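Local coordinates for protein Apc35852 (Geobacillus stearothermophilus, PDB 1U9C) that is of unknown function but belongs to the DJ-1/PfpI family, whose members include chaperone-like and cysteine protease-like proteins, at residues A[45-57]-A[75-87]. Sequence-based numbering, arbitrary orientation.
Sequences VKVASIQGGEVPL and ALKHTARLSKDDA
A48 and S49 pair in parallel with A80 and R81, setting the short strand 80-81 on the edge of the central sheet, beside strand 44-49; helix 70-75 completes the beta-alpha-beta unit. Three backbone bonds knit the pair: A80 N to V47 O, S49 N to A80 O, and L82 N to S49 O at 2.9 Å. Past the strand, 50-55 doubles back along 76-79, so 76-79 is met antiparallel, with one bridge in which G53 and T79 exchange N-H...O bonds, and V55 N reaches L76 O at 2.9 Å.

Hydroxyls fasten the inside of this fold-back. T79 OG1 is set between its own backbone N and carbonyl carbon (chi1 65°), which leaves it facing both neighbours: it takes a bond from S49 OG at 2.7 Å and gives one to G53 O at 2.8 Å. G53 O is thus gripped twice by T79, the backbone N lying above the carbonyl plane. S49 OG is also hydrogen-bonded to N14 ND2. A valine at T79 would probably leave S49 OG without its acceptor and G53 O with a single grip from this residue.

Apolar packing continues from the same threonine. Its CG2 meets V55 CG2 at 3.6 Å and V47 CG1 at 3.8 Å, each side chain crossing at about a right angle, while L76 CD2 nears V55 CB and L76 CD1 meets L57 CD2. F31 of helix 28-40 touches both V47 and L76.

A salt bridge joins strand 44-49 to the 3-10 segment 84-87. K46 runs out fully extended, its CE passing A80 CB, and NZ forms the salt bridge with D86, donating to the syn lone pair of OD1 at 2.7 Å. One water accepts from K46 NZ and donates to R81 O and to D86 OD2, the oxygen that also receives S83 N at 3.0 Å.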
loop_
_atom_site.group_PDB
_atom_site.type_symbol
_atom_site.label_atom_id
_atom_site.label_comp_id
_atom_site.label_asym_id
_atom_site.label_seq_id
_atom_site.Cartn_x
_atom_site.Cartn_y
_atom_site.Cartn_z
ATOM N N VAL A 45 12.214 9.846 -2.303
ATOM C CA VAL A 45 11.049 9.010 -2.615
ATOM C C VAL A 45 10.975 8.718 -4.105
ATOM O O VAL A 45 10.991 9.624 -4.924
ATOM C CB VAL A 45 9.752 9.711 -2.186
ATOM C CG1 VAL A 45 8.617 8.825 -2.417
ATOM C CG2 VAL A 45 9.822 10.143 -0.716
ATOM N N LYS A 46 10.916 7.454 -4.459
ATOM C CA LYS A 46 10.688 7.018 -5.835
ATOM C C LYS A 46 9.240 6.642 -5.965
ATOM O O LYS A 46 8.700 5.815 -5.203
ATOM C CB LYS A 46 11.522 5.794 -6.228
ATOM C CG LYS A 46 11.261 5.387 -7.686
ATOM C CD LYS A 46 12.219 4.395 -8.253
ATOM C CE LYS A 46 11.907 4.077 -9.670
ATOM N NZ LYS A 46 12.986 3.215 -10.278
ATOM N N VAL A 47 8.552 7.270 -6.893
ATOM C CA VAL A 47 7.141 7.034 -7.167
ATOM C C VAL A 47 6.935 6.123 -8.350
ATOM O O VAL A 47 7.257 6.498 -9.452
ATOM C CB VAL A 47 6.390 8.381 -7.388
ATOM C CG1 VAL A 47 4.921 8.130 -7.572
ATOM C CG2 VAL A 47 6.605 9.346 -6.211
ATOM N N ALA A 48 6.511 4.905 -8.094
ATOM C CA ALA A 48 6.278 3.902 -9.098
ATOM C C ALA A 48 4.823 3.462 -9.150
ATOM O O ALA A 48 4.059 3.594 -8.190
ATOM C CB ALA A 48 7.193 2.693 -8.895
ATOM N N SER A 49 4.463 2.916 -10.286
ATOM C CA SER A 49 3.189 2.209 -10.432
ATOM C C SER A 49 3.444 0.929 -11.191
ATOM O O SER A 49 4.500 0.694 -11.763
ATOM C CB SER A 49 2.118 3.094 -11.038
ATOM O OG SER A 49 2.447 3.396 -12.409
ATOM N N ILE A 50 2.443 0.058 -11.223
ATOM C CA ILE A 50 2.581 -1.184 -11.964
ATOM C C ILE A 50 2.949 -0.889 -13.428
ATOM O O ILE A 50 3.839 -1.561 -14.017
ATOM C CB ILE A 50 1.279 -1.985 -11.815
ATOM C CG1 ILE A 50 0.994 -2.390 -10.380
ATOM C CG2 ILE A 50 1.300 -3.193 -12.806
ATOM C CD1 ILE A 50 2.053 -3.205 -9.691
ATOM N N GLN A 51 2.263 0.062 -14.062
ATOM C CA GLN A 51 2.477 0.370 -15.469
ATOM C C GLN A 51 3.365 1.518 -15.813
ATOM O O GLN A 51 3.809 1.614 -16.961
ATOM C CB GLN A 51 1.142 0.653 -16.142
ATOM C CG GLN A 51 0.142 -0.503 -16.016
ATOM C CD GLN A 51 0.490 -1.649 -16.854
ATOM O OE1 GLN A 51 1.451 -2.398 -16.550
ATOM N NE2 GLN A 51 -0.278 -1.837 -17.936
ATOM N N GLY A 52 3.639 2.372 -14.847
ATOM C CA GLY A 52 4.247 3.645 -15.106
ATOM C C GLY A 52 3.235 4.610 -15.670
ATOM O O GLY A 52 2.094 4.249 -15.983
ATOM N N GLY A 53 3.651 5.851 -15.857
ATOM C CA GLY A 53 2.761 6.831 -16.438
ATOM C C GLY A 53 1.758 7.446 -15.505
ATOM O O GLY A 53 1.968 7.507 -14.283
ATOM N N GLU A 54 0.673 7.930 -16.062
ATOM C CA GLU A 54 -0.321 8.672 -15.325
ATOM C C GLU A 54 -1.287 7.774 -14.569
ATOM O O GLU A 54 -2.001 6.991 -15.212
ATOM C CB GLU A 54 -1.116 9.620 -16.258
ATOM C CG GLU A 54 -2.204 10.438 -15.602
ATOM C CD GLU A 54 -2.742 11.545 -16.514
ATOM O OE1 GLU A 54 -2.565 11.493 -17.758
ATOM O OE2 GLU A 54 -3.339 12.504 -15.993
ATOM N N VAL A 55 -1.312 7.830 -13.253
ATOM C CA VAL A 55 -2.065 6.937 -12.410
ATOM C C VAL A 55 -3.508 7.379 -12.326
ATOM O O VAL A 55 -3.805 8.547 -12.033
ATOM C CB VAL A 55 -1.415 6.935 -11.074
ATOM C CG1 VAL A 55 -2.267 6.295 -10.032
ATOM C CG2 VAL A 55 -0.073 6.235 -11.159
ATOM N N PRO A 56 -4.469 6.496 -12.517
ATOM C CA PRO A 56 -5.880 6.849 -12.380
ATOM C C PRO A 56 -6.272 6.907 -10.915
ATOM O O PRO A 56 -5.814 6.099 -10.104
ATOM C CB PRO A 56 -6.598 5.662 -13.056
ATOM C CG PRO A 56 -5.688 4.494 -12.780
ATOM C CD PRO A 56 -4.264 5.071 -12.856
ATOM N N LEU A 57 -7.127 7.859 -10.571
ATOM C CA LEU A 57 -7.551 8.014 -9.210
ATOM C C LEU A 57 -8.980 7.482 -9.059
ATOM O O LEU A 57 -9.827 7.713 -9.931
ATOM C CB LEU A 57 -7.515 9.508 -8.834
ATOM C CG LEU A 57 -6.118 10.149 -9.012
ATOM C CD1 LEU A 57 -6.111 11.672 -8.633
ATOM C CD2 LEU A 57 -5.075 9.343 -8.189
ATOM N N ALA A 75 3.314 14.271 -9.155
ATOM C CA ALA A 75 4.130 13.089 -9.260
ATOM C C ALA A 75 3.394 11.911 -9.874
ATOM O O ALA A 75 3.985 11.109 -10.592
ATOM C CB ALA A 75 4.690 12.737 -7.903
ATOM N N LEU A 76 2.115 11.811 -9.560
ATOM C CA LEU A 76 1.323 10.689 -10.053
ATOM C C LEU A 76 1.042 10.764 -11.518
ATOM O O LEU A 76 0.581 9.772 -12.100
ATOM C CB LEU A 76 -0.004 10.667 -9.311
ATOM C CG LEU A 76 0.097 10.262 -7.868
ATOM C CD1 LEU A 76 -1.222 10.522 -7.166
ATOM C CD2 LEU A 76 0.519 8.777 -7.730
ATOM N N LYS A 77 1.302 11.891 -12.164
ATOM C CA LYS A 77 1.061 12.003 -13.607
ATOM C C LYS A 77 2.188 11.374 -14.440
ATOM O O LYS A 77 1.996 11.157 -15.649
ATOM C CB LYS A 77 0.836 13.495 -14.026
ATOM C CG LYS A 77 -0.310 14.135 -13.311
ATOM C CD LYS A 77 -0.863 15.359 -14.037
ATOM C CE LYS A 77 -1.793 16.119 -13.139
ATOM N NZ LYS A 77 -2.917 15.351 -12.588
ATOM N N HIS A 78 3.334 11.070 -13.842
ATOM C CA HIS A 78 4.500 10.567 -14.565
ATOM C C HIS A 78 5.307 9.616 -13.714
ATOM O O HIS A 78 6.485 9.773 -13.459
ATOM C CB HIS A 78 5.373 11.739 -15.110
ATOM C CG HIS A 78 5.694 12.776 -14.089
ATOM N ND1 HIS A 78 5.055 14.001 -14.041
ATOM C CD2 HIS A 78 6.545 12.745 -13.038
ATOM C CE1 HIS A 78 5.514 14.673 -12.994
ATOM N NE2 HIS A 78 6.429 13.957 -12.386
ATOM N N THR A 79 4.629 8.538 -13.293
ATOM C CA THR A 79 5.276 7.543 -12.430
ATOM C C THR A 79 6.250 6.659 -13.191
ATOM O O THR A 79 6.089 6.420 -14.394
ATOM C CB THR A 79 4.236 6.687 -11.692
ATOM O OG1 THR A 79 3.494 5.896 -12.639
ATOM C CG2 THR A 79 3.274 7.531 -10.921
ATOM N N ALA A 80 7.196 6.102 -12.457
ATOM C CA ALA A 80 8.084 5.070 -12.980
ATOM C C ALA A 80 7.344 3.744 -13.074
ATOM O O ALA A 80 6.475 3.458 -12.267
ATOM C CB ALA A 80 9.287 4.932 -12.082
ATOM N N ARG A 81 7.711 2.895 -14.026
ATOM C CA ARG A 81 7.163 1.580 -14.112
ATOM C C ARG A 81 7.939 0.671 -13.190
ATOM O O ARG A 81 9.143 0.499 -13.349
ATOM C CB ARG A 81 7.287 1.098 -15.538
ATOM C CG ARG A 81 6.722 -0.258 -15.790
ATOM C CD ARG A 81 6.674 -0.614 -17.276
ATOM N NE ARG A 81 7.966 -0.558 -17.943
ATOM C CZ ARG A 81 8.780 -1.601 -18.103
ATOM N NH1 ARG A 81 8.434 -2.799 -17.664
ATOM N NH2 ARG A 81 9.950 -1.464 -18.741
ATOM N N LEU A 82 7.273 -0.003 -12.266
ATOM C CA LEU A 82 7.955 -0.840 -11.319
ATOM C C LEU A 82 8.796 -1.891 -12.055
ATOM O O LEU A 82 8.323 -2.540 -12.944
ATOM C CB LEU A 82 6.938 -1.571 -10.461
ATOM C CG LEU A 82 7.482 -2.408 -9.312
ATOM C CD1 LEU A 82 8.164 -1.547 -8.319
ATOM C CD2 LEU A 82 6.387 -3.272 -8.762
ATOM N N SER A 83 9.998 -2.099 -11.556
ATOM C CA SER A 83 10.989 -3.081 -12.104
ATOM C C SER A 83 11.491 -3.951 -10.981
ATOM O O SER A 83 11.530 -3.567 -9.832
ATOM C CB SER A 83 12.168 -2.295 -12.683
ATOM O OG SER A 83 13.252 -3.092 -13.032
ATOM N N LYS A 84 12.008 -5.136 -11.354
ATOM C CA LYS A 84 12.763 -5.940 -10.377
ATOM C C LYS A 84 14.006 -5.232 -9.846
ATOM O O LYS A 84 14.408 -5.474 -8.716
ATOM C CB LYS A 84 13.101 -7.305 -10.930
ATOM C CG LYS A 84 11.888 -8.138 -11.165
ATOM C CD LYS A 84 12.199 -9.599 -11.525
ATOM C CE LYS A 84 10.879 -10.379 -11.714
ATOM N NZ LYS A 84 11.076 -11.661 -12.436
ATOM N N ASP A 85 14.525 -4.256 -10.592
ATOM C CA ASP A 85 15.629 -3.411 -10.107
ATOM C C ASP A 85 15.249 -2.648 -8.814
ATOM O O ASP A 85 16.069 -2.298 -7.992
ATOM C CB ASP A 85 16.077 -2.408 -11.195
ATOM C CG ASP A 85 16.720 -3.058 -12.388
ATOM O OD1 ASP A 85 17.146 -4.220 -12.267
ATOM O OD2 ASP A 85 16.844 -2.464 -13.482
ATOM N N ASP A 86 13.964 -2.341 -8.675
ATOM C CA ASP A 86 13.452 -1.644 -7.458
ATOM C C ASP A 86 13.426 -2.494 -6.212
ATOM O O ASP A 86 13.081 -2.002 -5.126
ATOM C CB ASP A 86 12.067 -1.085 -7.716
ATOM C CG ASP A 86 12.060 -0.062 -8.818
ATOM O OD1 ASP A 86 12.943 0.839 -8.902
ATOM O OD2 ASP A 86 11.110 -0.068 -9.656
ATOM N N ALA A 87 13.855 -3.782 -6.345
ATOM C CA ALA A 87 13.948 -4.663 -5.194
ATOM C C ALA A 87 15.073 -4.296 -4.271
ATOM O O ALA A 87 15.055 -4.721 -3.121
ATOM C CB ALA A 87 14.137 -6.095 -5.628
HETATM O O HOH W 1 11.318 1.474 -11.890
HETATM O O HOH W 2 5.765 -3.361 -13.629
#